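Local coordinates for cellulase IBT99 (Metagenomes, PDB 6WBT), which probably hydrolyses 6-phospho-alpha-glucosides with the help of NAD and a manganese ion, in the manner of family 4 glycosyl hydrolases, releasing glucose 6-phosphate, at residues Glu178-Met181 with Ala182-Leu185; Tyr228-Glu231 with Ala232-Asn235; Asp241-Trp244 with Val245-Lys249; Asn264-Trp267 with Gln268-Leu271; Thr366-Gly369 with Val370-Val373. One frame throughout, in Å; residues are numbered along the deposited sequence.

Contact 1: residues Glu178-Met181 with Ala182-Leu185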
loop_
_atom_site.group_PDB
_atom_site.type_symbol
_atom_site.label_atom_id
_atom_site.label_comp_id
_atom_site.label_asym_id
_atom_site.label_seq_id
_atom_site.Cartn_x
_atom_site.Cartn_y
_atom_site.Cartn_z
ATOM N N GLU A 178 26.770 16.680 11.280
ATOM C CA GLU A 178 26.723 16.449 12.720
ATOM C C GLU A 178 27.966 16.986 13.415
ATOM O O GLU A 178 27.906 17.347 14.596
ATOM C CB GLU A 178 26.551 14.957 13.006
ATOM C CG GLU A 178 25.184 14.412 12.624
ATOM C CD GLU A 178 25.053 12.924 12.870
ATOM O OE1 GLU A 178 26.064 12.203 12.733
ATOM O OE2 GLU A 178 23.938 12.475 13.206
ATOM N N ALA A 179 29.097 17.043 12.707
ATOM C CA ALA A 179 30.293 17.650 13.280
ATOM C C ALA A 179 30.109 19.150 13.469
ATOM O O ALA A 179 30.585 19.721 14.456
ATOM C CB ALA A 179 31.505 17.363 12.395
ATOM N N ARG A 180 29.417 19.803 12.532
ATOM C CA ARG A 180 29.136 21.226 12.681
ATOM C C ARG A 180 28.141 21.472 13.808
ATOM O O ARG A 180 28.289 22.429 14.576
ATOM C CB ARG A 180 28.609 21.797 11.364
ATOM C CG ARG A 180 29.410 21.400 10.128
ATOM C CD ARG A 180 30.727 22.162 10.005
ATOM N NE ARG A 180 31.731 21.722 10.970
ATOM C CZ ARG A 180 32.480 20.634 10.827
ATOM N NH1 ARG A 180 32.341 19.865 9.755
ATOM N NH2 ARG A 180 33.368 20.311 11.757
HETATM N N MSE A 181 27.129 20.618 13.923
HETATM C CA MSE A 181 26.145 20.730 14.993
HETATM C C MSE A 181 26.802 20.499 16.351
HETATM O O MSE A 181 26.360 21.039 17.364
HETATM C CB MSE A 181 24.998 19.740 14.773
HETATM C CG MSE A 181 24.192 20.013 13.509
HETATM SE SE MSE A 181 22.547 18.970 13.368
HETATM C CE MSE A 181 23.235 17.404 12.434
ATOM N N ALA A 182 27.867 19.695 16.360
ATOM C CA ALA A 182 28.623 19.489 17.589
ATOM C C ALA A 182 29.367 20.754 18.000
ATOM O O ALA A 182 29.480 21.056 19.193
ATOM C CB ALA A 182 29.596 18.322 17.415
ATOM N N GLU A 183 29.875 21.511 17.025
ATOM C CA GLU A 183 30.609 22.731 17.337
ATOM C C GLU A 183 29.669 23.872 17.708
ATOM O O GLU A 183 30.003 24.705 18.558
ATOM C CB GLU A 183 31.486 23.130 16.151
ATOM C CG GLU A 183 32.497 22.073 15.740
ATOM C CD GLU A 183 32.971 22.251 14.312
ATOM O OE1 GLU A 183 32.238 22.881 13.522
ATOM O OE2 GLU A 183 34.070 21.764 13.979
ATOM N N ILE A 184 28.491 23.923 17.082
ATOM C CA ILE A 184 27.533 24.988 17.369
ATOM C C ILE A 184 27.050 24.900 18.810
ATOM O O ILE A 184 26.901 25.919 19.497
ATOM C CB ILE A 184 26.360 24.926 16.371
ATOM C CG1 ILE A 184 26.850 25.231 14.953
ATOM C CG2 ILE A 184 25.252 25.886 16.776
ATOM C CD1 ILE A 184 25.830 24.934 13.875
ATOM N N LEU A 185 26.811 23.686 19.297
ATOM C CA LEU A 185 26.321 23.464 20.650
ATOM C C LEU A 185 27.439 23.303 21.670
ATOM O O LEU A 185 27.147 23.144 22.860
ATOM C CB LEU A 185 25.428 22.222 20.683
ATOM C CG LEU A 185 24.300 22.173 19.655
ATOM C CD1 LEU A 185 23.880 20.737 19.412
ATOM C CD2 LEU A 185 23.118 23.009 20.114
#
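Glu178 to Ile184 form the last turns of helix 173-184, with Ala182 N, Glu183 N and Ile184 N donating to the carbonyl oxygens of Glu178, Ala179 and Arg180, four residues back. The helix follows strand 167-170 in the Rossmann-type nucleotide-binding region, and what marks this end of it is an i to i+3 salt bridge between Arg180 and Glu183. The two side chains run side by side in the same direction. Arg180 takes hold side-on with two nitrogens: NE reaches Glu183 OE1 at 2.8 Å and NH2 reaches Glu183 OE2 at 2.7 Å, both nearly straight. The carboxylate oxygens lie almost in the guanidinium plane, yet each is met from above the carboxylate plane, because the two flat groups are turned 49° apart. Bends at chi2 (-76°) and chi3 (73°) fold the arginine back along the helix surface so that its NE edge faces the glutamate, which is extended beyond CG. Two bonds rather than one fix how the guanidinium is rotated. Glu183 OE1 also hydrogen-bonds to Ser233 OG in the loop after helix 216-226, while Asp236 brings a like charge close to OE2; the arginine probably offsets this negative charge. Met181 and Ile184 bring the apolar packing. The selenomethionine Met181 packs on Phe205 and Val208 of strand 202-210 and on Leu219. Ile184 lays its CG1 branch alongside the backbone oxygen of Arg180. Leu185 N makes a weak bond of 3.3 Å to Met181 O, and Leu185 CD1 approaches that same oxygen.

Contact 2: residues Tyr228-Glu231 with Ala232-Asn235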
loop_
_atom_site.group_PDB
_atom_site.type_symbol
_atom_site.label_atom_id
_atom_site.label_comp_id
_atom_site.label_asym_id
_atom_site.label_seq_id
_atom_site.Cartn_x
_atom_site.Cartn_y
_atom_site.Cartn_z
ATOM N N TYR A 228 25.334 26.221 8.881
ATOM C CA TYR A 228 26.092 25.226 9.626
ATOM C C TYR A 228 27.495 25.699 9.987
ATOM O O TYR A 228 28.355 24.869 10.306
ATOM C CB TYR A 228 26.166 23.920 8.829
ATOM C CG TYR A 228 24.856 23.168 8.767
ATOM C CD1 TYR A 228 24.066 23.017 9.898
ATOM C CD2 TYR A 228 24.406 22.613 7.576
ATOM C CE1 TYR A 228 22.867 22.330 9.847
ATOM C CE2 TYR A 228 23.209 21.926 7.513
ATOM C CZ TYR A 228 22.444 21.787 8.652
ATOM O OH TYR A 228 21.251 21.103 8.597
ATOM N N VAL A 229 27.744 27.005 9.948
ATOM C CA VAL A 229 29.054 27.578 10.228
ATOM C C VAL A 229 29.007 28.268 11.583
ATOM O O VAL A 229 28.140 29.116 11.828
ATOM C CB VAL A 229 29.486 28.563 9.128
ATOM C CG1 VAL A 229 30.634 29.429 9.614
ATOM C CG2 VAL A 229 29.889 27.809 7.872
ATOM N N SER A 230 29.935 27.900 12.459
ATOM C CA SER A 230 30.143 28.574 13.731
ATOM C C SER A 230 31.549 29.160 13.759
ATOM O O SER A 230 32.367 28.921 12.867
ATOM C CB SER A 230 29.936 27.616 14.910
ATOM O OG SER A 230 30.893 26.571 14.892
ATOM N N GLU A 231 31.826 29.945 14.801
ATOM C CA GLU A 231 33.158 30.515 14.955
ATOM C C GLU A 231 34.189 29.462 15.341
ATOM O O GLU A 231 35.378 29.647 15.062
ATOM C CB GLU A 231 33.130 31.643 15.987
ATOM C CG GLU A 231 32.170 32.767 15.626
ATOM C CD GLU A 231 32.472 33.381 14.271
ATOM O OE1 GLU A 231 33.418 34.193 14.180
ATOM O OE2 GLU A 231 31.769 33.046 13.295
ATOM N N ALA A 232 33.762 28.366 15.969
ATOM C CA ALA A 232 34.653 27.238 16.204
ATOM C C ALA A 232 34.781 26.341 14.982
ATOM O O ALA A 232 35.735 25.559 14.899
ATOM C CB ALA A 232 34.168 26.416 17.400
ATOM N N SER A 233 33.843 26.436 14.036
ATOM C CA SER A 233 33.943 25.657 12.808
ATOM C C SER A 233 35.083 26.148 11.927
ATOM O O SER A 233 35.659 25.362 11.165
ATOM C CB SER A 233 32.622 25.714 12.041
ATOM O OG SER A 233 31.539 25.301 12.857
HETATM N N MSE A 234 35.425 27.429 12.020
HETATM C CA MSE A 234 36.485 28.012 11.206
HETATM C C MSE A 234 37.857 27.455 11.576
HETATM O O MSE A 234 38.780 27.471 10.762
HETATM C CB MSE A 234 36.492 29.535 11.353
HETATM C CG MSE A 234 35.172 30.214 11.019
HETATM SE SE MSE A 234 34.603 29.923 9.178
HETATM C CE MSE A 234 33.498 31.515 8.953
ATOM N N ASN A 235 37.984 26.963 12.809
ATOM C CA ASN A 235 39.267 26.469 13.293
ATOM C C ASN A 235 39.628 25.097 12.740
ATOM O O ASN A 235 40.814 24.755 12.701
ATOM C CB ASN A 235 39.273 26.423 14.824
ATOM C CG ASN A 235 39.374 27.802 15.448
ATOM O OD1 ASN A 235 39.936 28.723 14.857
ATOM N ND2 ASN A 235 38.834 27.947 16.652
#
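Flat groups carry little here: Asn235 ND2 comes no nearer than 4.2 Å to Glu231 O, and the Tyr228 ring leads away from the turn, among Ile177, Arg180, Val223, Phe248 and Thr265, with its hydroxyl bonded to Pro263 O. The contact itself rests on two serines. Ser233 OG accepts a weak hydrogen bond from Ser230 N at 3.1 Å, and Ser233 N returns a weak one to Ser230 O; the two bonds join the serines across the turn. The hydroxyls of Ser230 and Ser233 also lie close, at a doubtful distance, and Ser233 OG bonds to Glu183 OE1 of helix 173-184 as well. Ser230 chi1 of 64° sets OG between the backbone N and carbonyl carbon, facing the other hydroxyl. This is an irregular turn in the loop joining helices 216-226 and 242-249; residues 232-235 coil like a helix but lack its repeating bonds. Toward the other side of the turn, Val229 and the selenomethionine Met234 cross at about a right angle, with Val229 CG1 3.6 Å from Met234 CE. A bend at Met234 chi2 (-61°) swings the methyl end back to the valine, whose carbonyl oxygen accepts from His222 NE2 of helix 216-226.

Contact 3: residues Asp241-Trp244 with Val245-Lys249. With G6P (6-O-phosphono-alpha-D-glucopyranose), chain F.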
loop_
_atom_site.group_PDB
_atom_site.type_symbol
_atom_site.label_atom_id
_atom_site.label_comp_id
_atom_site.label_asym_id
_atom_site.label_seq_id
_atom_site.Cartn_x
_atom_site.Cartn_y
_atom_site.Cartn_z
ATOM N N ASP A 241 38.586 25.425 3.165
ATOM C CA ASP A 241 38.152 25.565 1.784
ATOM C C ASP A 241 37.011 26.574 1.709
ATOM O O ASP A 241 35.978 26.377 2.368
ATOM C CB ASP A 241 37.710 24.209 1.234
ATOM C CG ASP A 241 37.630 24.184 -0.285
ATOM O OD1 ASP A 241 37.166 25.174 -0.887
ATOM O OD2 ASP A 241 38.032 23.161 -0.881
ATOM N N PRO A 242 37.149 27.658 0.941
ATOM C CA PRO A 242 36.055 28.640 0.860
ATOM C C PRO A 242 34.788 28.081 0.243
ATOM O O PRO A 242 33.702 28.609 0.510
ATOM C CB PRO A 242 36.654 29.760 -0.002
ATOM C CG PRO A 242 37.720 29.083 -0.807
ATOM C CD PRO A 242 38.297 28.032 0.098
ATOM N N ASP A 243 34.888 27.025 -0.569
ATOM C CA ASP A 243 33.690 26.425 -1.142
ATOM C C ASP A 243 32.846 25.743 -0.074
ATOM O O ASP A 243 31.613 25.765 -0.157
ATOM C CB ASP A 243 34.075 25.430 -2.239
ATOM C CG ASP A 243 32.980 25.245 -3.274
ATOM O OD1 ASP A 243 31.791 25.201 -2.893
ATOM O OD2 ASP A 243 33.310 25.150 -4.474
ATOM N N TRP A 244 33.482 25.144 0.935
ATOM C CA TRP A 244 32.721 24.517 2.011
ATOM C C TRP A 244 32.082 25.551 2.928
ATOM O O TRP A 244 31.031 25.284 3.520
ATOM C CB TRP A 244 33.612 23.573 2.818
ATOM C CG TRP A 244 33.716 22.195 2.236
ATOM C CD1 TRP A 244 34.857 21.545 1.866
ATOM C CD2 TRP A 244 32.634 21.298 1.950
ATOM N NE1 TRP A 244 34.555 20.299 1.373
ATOM C CE2 TRP A 244 33.196 20.124 1.413
ATOM C CE3 TRP A 244 31.245 21.374 2.098
ATOM C CZ2 TRP A 244 32.419 19.036 1.023
ATOM C CZ3 TRP A 244 30.476 20.293 1.709
ATOM C CH2 TRP A 244 31.065 19.140 1.179
ATOM N N VAL A 245 32.699 26.726 3.066
ATOM C CA VAL A 245 32.091 27.791 3.859
ATOM C C VAL A 245 30.826 28.296 3.178
ATOM O O VAL A 245 29.776 28.449 3.813
ATOM C CB VAL A 245 33.098 28.931 4.093
ATOM C CG1 VAL A 245 32.491 29.996 4.994
ATOM C CG2 VAL A 245 34.383 28.389 4.690
ATOM N N HIS A 246 30.912 28.567 1.873
ATOM C CA HIS A 246 29.730 28.959 1.112
ATOM C C HIS A 246 28.689 27.850 1.091
ATOM O O HIS A 246 27.484 28.128 1.066
ATOM C CB HIS A 246 30.136 29.340 -0.313
ATOM C CG HIS A 246 28.979 29.556 -1.237
ATOM N ND1 HIS A 246 28.383 30.788 -1.409
ATOM C CD2 HIS A 246 28.309 28.699 -2.043
ATOM C CE1 HIS A 246 27.396 30.679 -2.281
ATOM N NE2 HIS A 246 27.329 29.422 -2.680
ATOM N N THR A 247 29.131 26.591 1.108
ATOM C CA THR A 247 28.195 25.475 1.058
ATOM C C THR A 247 27.426 25.332 2.366
ATOM O O THR A 247 26.220 25.064 2.357
ATOM C CB THR A 247 28.944 24.183 0.731
ATOM O OG1 THR A 247 29.853 24.419 -0.351
ATOM C CG2 THR A 247 27.973 23.099 0.321
ATOM N N PHE A 248 28.107 25.505 3.502
ATOM C CA PHE A 248 27.424 25.389 4.787
ATOM C C PHE A 248 26.573 26.617 5.088
ATOM O O PHE A 248 25.509 26.494 5.705
ATOM C CB PHE A 248 28.438 25.166 5.907
ATOM C CG PHE A 248 29.034 23.788 5.926
ATOM C CD1 PHE A 248 28.319 22.699 5.454
ATOM C CD2 PHE A 248 30.312 23.582 6.417
ATOM C CE1 PHE A 248 28.870 21.431 5.473
ATOM C CE2 PHE A 248 30.867 22.319 6.438
ATOM C CZ PHE A 248 30.146 21.240 5.966
ATOM N N LYS A 249 27.020 27.800 4.668
ATOM C CA LYS A 249 26.300 29.033 4.962
ATOM C C LYS A 249 25.055 29.213 4.101
ATOM O O LYS A 249 24.217 30.063 4.425
ATOM C CB LYS A 249 27.236 30.233 4.791
ATOM C CG LYS A 249 26.803 31.476 5.553
ATOM C CD LYS A 249 27.848 32.576 5.456
ATOM C CE LYS A 249 29.152 32.167 6.125
ATOM N NZ LYS A 249 28.986 31.929 7.586
HETATM C C1 G6P F . 31.304 14.987 1.482
HETATM C C2 G6P F . 30.289 14.380 0.517
HETATM C C3 G6P F . 30.982 13.769 -0.695
HETATM C C4 G6P F . 31.949 14.771 -1.315
HETATM C C5 G6P F . 32.904 15.279 -0.242
HETATM C C6 G6P F . 33.940 16.254 -0.793
HETATM O O1 G6P F . 32.107 13.946 2.048
HETATM O O2 G6P F . 29.533 13.369 1.192
HETATM O O3 G6P F . 30.002 13.379 -1.662
HETATM O O4 G6P F . 32.689 14.144 -2.369
HETATM O O5 G6P F . 32.146 15.910 0.791
HETATM O O6 G6P F . 33.847 16.351 -2.213
HETATM P P G6P F . 35.037 17.047 -3.043
HETATM O O1P G6P F . 34.327 17.849 -4.106
HETATM O O2P G6P F . 35.859 15.891 -3.559
HETATM O O3P G6P F . 35.748 17.887 -2.008
#
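A short helix starts at Pro242 and runs through Phe248: His246 N donates to Pro242 O at 3.1 Å in an almost straight bond, Phe248 N to Trp244 O at 2.9 Å, and Val245 N only weakly to Asp241 O. Asp241 is the N-cap. Its OD1 accepts from Asp243 N at 3.0 Å, an Asx-turn bond that meets the carboxylate on its anti side, while OD2 is held in a salt bridge by Arg286. Since Arg286 is also hydrogen-bonded to the glucose 6-phosphate, Asp241 acts as a second-shell residue that may position it. Trp244 is the first-shell member. With chi1 at -85° its CG lies beside the backbone N, and the indole reaches out from the helix with its six-membered ring leading. The sugar meets that ring at its edge, near the plane: CZ2 of Trp244 lies 3.1 Å from O5 of the ligand. Behind, CE3 of the same indole sits 4.0 Å from Phe248 CZ, over one face of the phenyl ring but offset toward its rim. The planes are 30° apart and the centroids 5.4 Å, so the rings are slid past one another and barely overlap. Thr247 CB and CG2 fill in beside CE3 and CZ3 of the tryptophan, approaching obliquely. Around this helix, Met173 of helix 173-184 touches both Trp244 and Phe248, Arg180 of that helix touches Phe248, helix 286-291 covers Asp243 and Trp244, and His246 stacks on Tyr279 while lying against Gln268 of helix 267-270.

Contact 4: residues Asn264-Trp267 with Gln268-Leu271. With G6P (6-O-phosphono-alpha-D-glucopyranose), chain F.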
loop_
_atom_site.group_PDB
_atom_site.type_symbol
_atom_site.label_atom_id
_atom_site.label_comp_id
_atom_site.label_asym_id
_atom_site.label_seq_id
_atom_site.Cartn_x
_atom_site.Cartn_y
_atom_site.Cartn_z
ATOM N N ASN A 264 19.559 18.737 4.712
ATOM C CA ASN A 264 20.846 18.237 4.260
ATOM C C ASN A 264 21.546 19.310 3.434
ATOM O O ASN A 264 20.906 20.141 2.782
ATOM C CB ASN A 264 20.671 16.957 3.441
ATOM C CG ASN A 264 21.989 16.258 3.147
ATOM O OD1 ASN A 264 22.927 16.863 2.627
ATOM N ND2 ASN A 264 22.064 14.977 3.483
ATOM N N THR A 265 22.878 19.288 3.474
ATOM C CA THR A 265 23.660 20.329 2.815
ATOM C C THR A 265 23.413 20.348 1.308
ATOM O O THR A 265 23.340 21.421 0.698
ATOM C CB THR A 265 25.145 20.126 3.129
ATOM O OG1 THR A 265 25.433 20.648 4.432
ATOM C CG2 THR A 265 26.022 20.816 2.107
ATOM N N TYR A 266 23.243 19.174 0.698
ATOM C CA TYR A 266 23.151 19.080 -0.755
ATOM C C TYR A 266 21.832 19.592 -1.325
ATOM O O TYR A 266 21.674 19.575 -2.551
ATOM C CB TYR A 266 23.380 17.636 -1.199
ATOM C CG TYR A 266 24.841 17.284 -1.361
ATOM C CD1 TYR A 266 25.496 17.500 -2.564
ATOM C CD2 TYR A 266 25.567 16.742 -0.309
ATOM C CE1 TYR A 266 26.831 17.183 -2.720
ATOM C CE2 TYR A 266 26.903 16.422 -0.456
ATOM C CZ TYR A 266 27.530 16.645 -1.662
ATOM O OH TYR A 266 28.861 16.328 -1.813
ATOM N N TRP A 267 20.890 20.047 -0.495
ATOM C CA TRP A 267 19.721 20.739 -1.028
ATOM C C TRP A 267 20.082 22.077 -1.658
ATOM O O TRP A 267 19.222 22.702 -2.288
ATOM C CB TRP A 267 18.679 20.949 0.070
ATOM C CG TRP A 267 17.937 19.704 0.428
ATOM C CD1 TRP A 267 18.125 18.923 1.531
ATOM C CD2 TRP A 267 16.890 19.084 -0.328
ATOM N NE1 TRP A 267 17.257 17.859 1.512
ATOM C CE2 TRP A 267 16.488 17.935 0.381
ATOM C CE3 TRP A 267 16.252 19.391 -1.533
ATOM C CZ2 TRP A 267 15.478 17.093 -0.077
ATOM C CZ3 TRP A 267 15.250 18.554 -1.985
ATOM C CH2 TRP A 267 14.871 17.420 -1.257
ATOM N N GLN A 268 21.331 22.521 -1.498
ATOM C CA GLN A 268 21.790 23.761 -2.109
ATOM C C GLN A 268 21.671 23.723 -3.627
ATOM O O GLN A 268 21.432 24.761 -4.258
ATOM C CB GLN A 268 23.237 24.017 -1.689
ATOM C CG GLN A 268 23.867 25.273 -2.243
ATOM C CD GLN A 268 25.377 25.247 -2.124
ATOM O OE1 GLN A 268 26.027 26.290 -2.059
ATOM N NE2 GLN A 268 25.945 24.047 -2.100
ATOM N N TYR A 269 21.822 22.545 -4.233
ATOM C CA TYR A 269 21.817 22.425 -5.684
ATOM C C TYR A 269 20.445 22.104 -6.261
ATOM O O TYR A 269 20.199 22.402 -7.435
ATOM C CB TYR A 269 22.815 21.349 -6.126
ATOM C CG TYR A 269 24.169 21.471 -5.466
ATOM C CD1 TYR A 269 24.575 20.561 -4.499
ATOM C CD2 TYR A 269 25.036 22.504 -5.799
ATOM C CE1 TYR A 269 25.810 20.671 -3.889
ATOM C CE2 TYR A 269 26.272 22.622 -5.193
ATOM C CZ TYR A 269 26.655 21.703 -4.240
ATOM O OH TYR A 269 27.885 21.815 -3.635
ATOM N N TYR A 270 19.551 21.504 -5.475
ATOM C CA TYR A 270 18.213 21.179 -5.954
ATOM C C TYR A 270 17.234 22.327 -5.736
ATOM O O TYR A 270 16.514 22.716 -6.660
ATOM C CB TYR A 270 17.699 19.911 -5.266
ATOM C CG TYR A 270 18.416 18.651 -5.691
ATOM C CD1 TYR A 270 18.026 17.959 -6.830
ATOM C CD2 TYR A 270 19.481 18.151 -4.954
ATOM C CE1 TYR A 270 18.677 16.806 -7.224
ATOM C CE2 TYR A 270 20.138 16.999 -5.341
ATOM C CZ TYR A 270 19.733 16.331 -6.476
ATOM O OH TYR A 270 20.383 15.182 -6.865
ATOM N N LEU A 271 17.193 22.876 -4.522
ATOM C CA LEU A 271 16.283 23.974 -4.227
ATOM C C LEU A 271 16.779 25.309 -4.762
ATOM O O LEU A 271 15.965 26.217 -4.969
ATOM C CB LEU A 271 16.054 24.079 -2.718
ATOM C CG LEU A 271 15.384 22.873 -2.058
ATOM C CD1 LEU A 271 15.244 23.088 -0.561
ATOM C CD2 LEU A 271 14.029 22.600 -2.693
HETATM C C1 G6P F . 31.304 14.987 1.482
HETATM C C2 G6P F . 30.289 14.380 0.517
HETATM C C3 G6P F . 30.982 13.769 -0.695
HETATM C C4 G6P F . 31.949 14.771 -1.315
HETATM C C5 G6P F . 32.904 15.279 -0.242
HETATM C C6 G6P F . 33.940 16.254 -0.793
HETATM O O1 G6P F . 32.107 13.946 2.048
HETATM O O2 G6P F . 29.533 13.369 1.192
HETATM O O3 G6P F . 30.002 13.379 -1.662
HETATM O O4 G6P F . 32.689 14.144 -2.369
HETATM O O5 G6P F . 32.146 15.910 0.791
HETATM O O6 G6P F . 33.847 16.351 -2.213
HETATM P P G6P F . 35.037 17.047 -3.043
HETATM O O1P G6P F . 34.327 17.849 -4.106
HETATM O O2P G6P F . 35.859 15.891 -3.559
HETATM O O3P G6P F . 35.748 17.887 -2.008
#
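Tyr266 and Tyr269 form one tight spot of this wholly buried contact: CD1 of Tyr266 lies 3.5 Å from CE1 of Tyr269, near the plane of the latter ring and at its edge. The two ring planes are inclined at 50° to each other. The second tight spot is Trp267 against Leu271, where indole CE3 meets Leu271 CG at 3.6 Å; Tyr270 CB lies 4.0 Å from Trp267 CE3. Here Trp267 NE1 bonds to Gly203 O, and Leu271 O to Ser421 OG of the second subunit. Backbone bonds tie this together, from Gln268 N to Thr265 O and from Leu271 N to Trp267 O at 3.0 Å, with only a weak one from Tyr269 N to Tyr266 O. Looser is the outer end of Tyr266, whose hydroxyl no residue of 268-271 meets. Its ring edge is toward C2 of glucose 6-phosphate, and OH accepts a hydrogen bond of 3.2 Å from the sugar O3. His201, a manganese ligand, stacks on its ring. What launches the turn is Asn264, whose OD1 accepts from Tyr266 N at 3.0 Å: an Asx turn combined with a type I beta turn, a capping arrangement that leads into helix 267-270 and carries Tyr266 to the sugar-phosphate pocket.

Contact 5: residues Thr366-Gly369 with Val370-Val373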
loop_
_atom_site.group_PDB
_atom_site.type_symbol
_atom_site.label_atom_id
_atom_site.label_comp_id
_atom_site.label_asym_id
_atom_site.label_seq_id
_atom_site.Cartn_x
_atom_site.Cartn_y
_atom_site.Cartn_z
ATOM N N THR A 366 24.636 -4.602 12.643
ATOM C CA THR A 366 24.896 -5.891 13.262
ATOM C C THR A 366 25.896 -6.671 12.419
ATOM O O THR A 366 26.233 -6.288 11.297
ATOM C CB THR A 366 23.600 -6.695 13.422
ATOM O OG1 THR A 366 23.247 -7.286 12.165
ATOM C CG2 THR A 366 22.467 -5.789 13.878
ATOM N N ASP A 367 26.367 -7.792 12.969
ATOM C CA ASP A 367 27.252 -8.660 12.201
ATOM C C ASP A 367 26.524 -9.398 11.085
ATOM O O ASP A 367 27.174 -10.111 10.312
ATOM C CB ASP A 367 27.943 -9.669 13.121
ATOM C CG ASP A 367 26.982 -10.686 13.700
ATOM O OD1 ASP A 367 25.972 -10.276 14.309
ATOM O OD2 ASP A 367 27.233 -11.899 13.536
ATOM N N ARG A 368 25.203 -9.247 10.986
ATOM C CA ARG A 368 24.410 -9.862 9.935
ATOM C C ARG A 368 23.944 -8.867 8.882
ATOM O O ARG A 368 23.360 -9.282 7.875
ATOM C CB ARG A 368 23.185 -10.563 10.541
ATOM C CG ARG A 368 23.480 -11.347 11.810
ATOM C CD ARG A 368 22.194 -11.753 12.510
ATOM N NE ARG A 368 21.367 -10.595 12.839
ATOM C CZ ARG A 368 21.471 -9.901 13.969
ATOM N NH1 ARG A 368 22.365 -10.247 14.884
ATOM N NH2 ARG A 368 20.677 -8.861 14.185
ATOM N N GLY A 369 24.182 -7.577 9.089
ATOM C CA GLY A 369 23.738 -6.528 8.203
ATOM C C GLY A 369 23.203 -5.363 9.006
ATOM O O GLY A 369 23.560 -5.174 10.168
ATOM N N VAL A 370 22.332 -4.582 8.376
ATOM C CA VAL A 370 21.718 -3.419 9.003
ATOM C C VAL A 370 20.268 -3.737 9.331
ATOM O O VAL A 370 19.543 -4.315 8.512
ATOM C CB VAL A 370 21.815 -2.179 8.096
ATOM C CG1 VAL A 370 21.079 -1.007 8.727
ATOM C CG2 VAL A 370 23.268 -1.823 7.837
ATOM N N GLU A 371 19.845 -3.362 10.537
ATOM C CA GLU A 371 18.446 -3.455 10.941
ATOM C C GLU A 371 17.846 -2.057 10.972
ATOM O O GLU A 371 17.994 -1.338 11.973
ATOM C CB GLU A 371 18.318 -4.128 12.311
ATOM C CG GLU A 371 18.558 -5.628 12.281
ATOM C CD GLU A 371 18.244 -6.296 13.604
ATOM O OE1 GLU A 371 18.261 -5.602 14.641
ATOM O OE2 GLU A 371 17.972 -7.515 13.604
ATOM N N PRO A 372 17.174 -1.618 9.911
ATOM C CA PRO A 372 16.637 -0.256 9.882
ATOM C C PRO A 372 15.392 -0.116 10.744
ATOM O O PRO A 372 14.590 -1.042 10.882
ATOM C CB PRO A 372 16.300 -0.035 8.400
ATOM C CG PRO A 372 16.929 -1.193 7.659
ATOM C CD PRO A 372 16.966 -2.317 8.635
ATOM N N VAL A 373 15.238 1.072 11.320
ATOM C CA VAL A 373 14.092 1.364 12.171
ATOM C C VAL A 373 12.912 1.795 11.309
ATOM O O VAL A 373 13.075 2.393 10.239
ATOM C CB VAL A 373 14.448 2.439 13.218
ATOM C CG1 VAL A 373 15.531 1.926 14.155
ATOM C CG2 VAL A 373 14.891 3.724 12.535
#
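Arg368 and Glu371 reach toward each other over the end of a hairpin, their chains crossing at a slant and their flat ends turned 62° apart. Arg368 NH2 donates to Glu371 OE2 at 3.1 Å, a weak and bent bond (133°) that forms part of a salt bridge, with the carboxylate placed at the guanidinium edge, near its plane. The bend at Arg368 chi3 (-58°) curls the chain back over its own turn, so that Thr366 OG1 lies 3.5 Å above one face of the guanidinium, over its centre. Asp367 OD1 is 3.7 Å from Arg368 NH1, displaced to the same side of the guanidinium plane as Thr366 OG1, a long ion pair which contributes charge and no directed N-H. The turn beneath is a type I beta turn from Thr366 to Gly369, a two-residue connection between the antiparallel strands 358-366 and 369-372, the latter the outermost strand of the mixed sheet within this chain. Thr366 N donates to Gly369 O at 2.8 Å, and Gly369 N answers with a bond to Thr366 O. Thr366 OG1 works in both directions: it accepts from Arg368 N at 3.0 Å, which makes an ST turn, and donates to Gly369 O at 2.9 Å from above the carbonyl plane. That oxygen is therefore gripped by two donors of one residue. The backbone angles of Gly369 would bring a CB against the carbonyl oxygen of Arg368. Pro372 hydrogen-bonds through its backbone to the third subunit, whose Arg339 makes a salt bridge with Glu371 OE2 and whose Tyr364 hydroxyl bonds to OE1.

In the fold
All five contacts are local, each a turn or helix segment folding on itself, so they follow one another along the chain and none nests in or crosses another. Contact 1 comes first, on helix 173-184, which follows strand 167-170 of the Rossmann-type sheet. Contacts 2, 3 and 4 then succeed each other further along the chain, and the fold brings contacts 2 and 3 against contact 1, and contact 4 against 2 and 3. Contacts 2 and 3 also touch each other. Contacts 3 and 4, with centres 13 Å apart, both reach the bound glucose 6-phosphate. Contact 5 stands away, about 34 Å between centres from contact 3, on the strand that is outermost within this chain and faces another subunit.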